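Local coordinates for protein peptidoglycan hydrolase FlgJ (Sphingomonas sp. A1, PDB 3VWO) that probably hydrolyses peptidoglycan in the periplasm as a flagellum-specific muramidase so that the flagellar rod can be assembled, this chain being its C-terminal glycosyl hydrolase family 73 domain, at residues A12-Q17 against S90-F95. Residues are numbered along the deposited sequence; the frame is centred on the assembly and turned at random.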
loop_
_atom_site.group_PDB
_atom_site.type_symbol
_atom_site.label_atom_id
_atom_site.label_comp_id
_atom_site.label_asym_id
_atom_site.label_seq_id
_atom_site.Cartn_x
_atom_site.Cartn_y
_atom_site.Cartn_z
ATOM N N ALA A 12 -6.357 7.058 -5.690
ATOM C CA ALA A 12 -6.259 7.043 -4.240
ATOM C C ALA A 12 -7.483 7.739 -3.652
ATOM O O ALA A 12 -8.035 7.303 -2.642
ATOM C CB ALA A 12 -4.991 7.728 -3.788
ATOM N N ALA A 13 -7.914 8.810 -4.310
ATOM C CA ALA A 13 -9.067 9.593 -3.859
ATOM C C ALA A 13 -10.348 8.766 -3.676
ATOM O O ALA A 13 -11.022 8.869 -2.645
ATOM C CB ALA A 13 -9.314 10.766 -4.813
ATOM N N LYS A 14 -10.682 7.956 -4.675
ATOM C CA LYS A 14 -11.880 7.119 -4.628
ATOM C C LYS A 14 -11.850 6.111 -3.480
ATOM O O LYS A 14 -12.825 5.969 -2.738
ATOM C CB LYS A 14 -12.065 6.360 -5.946
ATOM C CG LYS A 14 -11.730 7.150 -7.198
ATOM C CD LYS A 14 -12.173 6.398 -8.449
ATOM C CE LYS A 14 -11.499 5.037 -8.562
ATOM N NZ LYS A 14 -10.103 5.117 -9.097
ATOM N N ALA A 15 -10.733 5.400 -3.343
ATOM C CA ALA A 15 -10.599 4.407 -2.278
ATOM C C ALA A 15 -10.523 5.084 -0.915
ATOM O O ALA A 15 -11.014 4.557 0.089
ATOM C CB ALA A 15 -9.363 3.543 -2.508
ATOM N N ALA A 16 -9.905 6.257 -0.878
ATOM C CA ALA A 16 -9.762 6.975 0.384
ATOM C C ALA A 16 -11.118 7.352 0.956
ATOM O O ALA A 16 -11.328 7.290 2.170
ATOM C CB ALA A 16 -8.896 8.206 0.208
ATOM N N GLN A 17 -12.056 7.722 0.091
ATOM C CA GLN A 17 -13.374 8.100 0.606
ATOM C C GLN A 17 -14.153 6.891 1.136
ATOM O O GLN A 17 -14.947 7.021 2.076
ATOM C CB GLN A 17 -14.182 8.921 -0.407
ATOM C CG GLN A 17 -15.073 8.130 -1.348
ATOM C CD GLN A 17 -16.239 8.964 -1.863
ATOM O OE1 GLN A 17 -16.398 10.131 -1.491
ATOM N NE2 GLN A 17 -17.061 8.366 -2.718
ATOM N N SER A 90 -5.250 -2.156 -13.535
ATOM C CA SER A 90 -5.056 -0.718 -13.416
ATOM C C SER A 90 -4.797 -0.324 -11.969
ATOM O O SER A 90 -5.110 -1.084 -11.053
ATOM C CB SER A 90 -6.311 0.015 -13.890
ATOM O OG SER A 90 -7.362 -0.150 -12.953
ATOM N N TYR A 91 -4.243 0.869 -11.765
ATOM C CA TYR A 91 -4.109 1.414 -10.414
ATOM C C TYR A 91 -5.469 1.518 -9.724
ATOM O O TYR A 91 -5.573 1.280 -8.519
ATOM C CB TYR A 91 -3.405 2.775 -10.433
ATOM C CG TYR A 91 -1.928 2.682 -10.745
ATOM C CD1 TYR A 91 -1.132 1.718 -10.141
ATOM C CD2 TYR A 91 -1.336 3.538 -11.665
ATOM C CE1 TYR A 91 0.219 1.618 -10.431
ATOM C CE2 TYR A 91 0.016 3.444 -11.964
ATOM C CZ TYR A 91 0.789 2.482 -11.342
ATOM O OH TYR A 91 2.133 2.382 -11.629
ATOM N N GLU A 92 -6.508 1.855 -10.487
ATOM C CA GLU A 92 -7.864 1.929 -9.937
ATOM C C GLU A 92 -8.279 0.614 -9.292
ATOM O O GLU A 92 -8.752 0.586 -8.155
ATOM C CB GLU A 92 -8.879 2.311 -11.016
ATOM C CG GLU A 92 -10.329 2.238 -10.546
ATOM C CD GLU A 92 -11.323 2.652 -11.619
ATOM O OE1 GLU A 92 -11.923 3.741 -11.489
ATOM O OE2 GLU A 92 -11.513 1.885 -12.588
ATOM N N GLN A 93 -8.085 -0.477 -10.024
ATOM C CA GLN A 93 -8.425 -1.800 -9.526
ATOM C C GLN A 93 -7.612 -2.141 -8.274
ATOM O O GLN A 93 -8.134 -2.747 -7.334
ATOM C CB GLN A 93 -8.193 -2.838 -10.625
ATOM C CG GLN A 93 -8.817 -4.182 -10.349
ATOM C CD GLN A 93 -8.841 -5.063 -11.576
ATOM O OE1 GLN A 93 -7.813 -5.595 -11.990
ATOM N NE2 GLN A 93 -10.018 -5.212 -12.175
ATOM N N ALA A 94 -6.337 -1.751 -8.268
ATOM C CA ALA A 94 -5.461 -1.985 -7.122
ATOM C C ALA A 94 -5.959 -1.251 -5.869
ATOM O O ALA A 94 -6.061 -1.830 -4.781
ATOM C CB ALA A 94 -4.053 -1.540 -7.448
ATOM N N PHE A 95 -6.260 0.030 -6.027
ATOM C CA PHE A 95 -6.758 0.825 -4.899
ATOM C C PHE A 95 -8.106 0.316 -4.381
ATOM O O PHE A 95 -8.325 0.265 -3.172
ATOM C CB PHE A 95 -6.846 2.311 -5.266
ATOM C CG PHE A 95 -5.533 3.043 -5.158
ATOM C CD1 PHE A 95 -5.093 3.524 -3.939
ATOM C CD2 PHE A 95 -4.741 3.248 -6.280
ATOM C CE1 PHE A 95 -3.890 4.199 -3.832
ATOM C CE2 PHE A 95 -3.534 3.921 -6.181
ATOM C CZ PHE A 95 -3.110 4.397 -4.955
#
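The F95 ring presents one face to A12, whose CA lies 3.6 Å above the ring plane and displaced toward the rim, while the carbonyl carbon (C) of Y91, one turn earlier on the same helix, sits in plane at the ring edge. The methyl of A12 reaches the same side of the ring, CB standing 3.7 Å from F95 CE1. With CG anti to its carbonyl carbon (chi1 -82°), F95 directs the ring to this side of helix 2-19, where T8 and Q11 also touch it; the ring of F53 meets it nearly perpendicularly, and L26 of helix 23-34 adds to the packing.

One turn on from A12, A15 faces the root of the same side chain, its CB 3.9 Å from F95 CB and 3.5 Å from F95 O. The two helix segments run in nearly the same direction, 18° apart, with axes 9.1 Å from each other. Replacing F95 with an alanine would probably open a gap beside A12 and L26 and take from F53 the ring it meets nearly at a right angle.

At the more exposed margin, K14 and E92 cross at about a right angle. The lysine chain bends at chi3 and chi4 to bring NZ 3.3 Å from E92 OE1, a salt bridge without a hydrogen bond; OE1 lies beside CE as much as NZ, and NZ also rests 3.2 Å from E92 CG, alongside the glutamate stem.

The contact thus joins two helices of the lysozyme-like domain through a buried alanine-phenylalanine interface and one ion pair. With no hydrogen bond across the segments, it probably relies largely on apolar packing, to which the K14-E92 pair adds, and solvent near the exposed glutamate is likely to weaken the charge attraction.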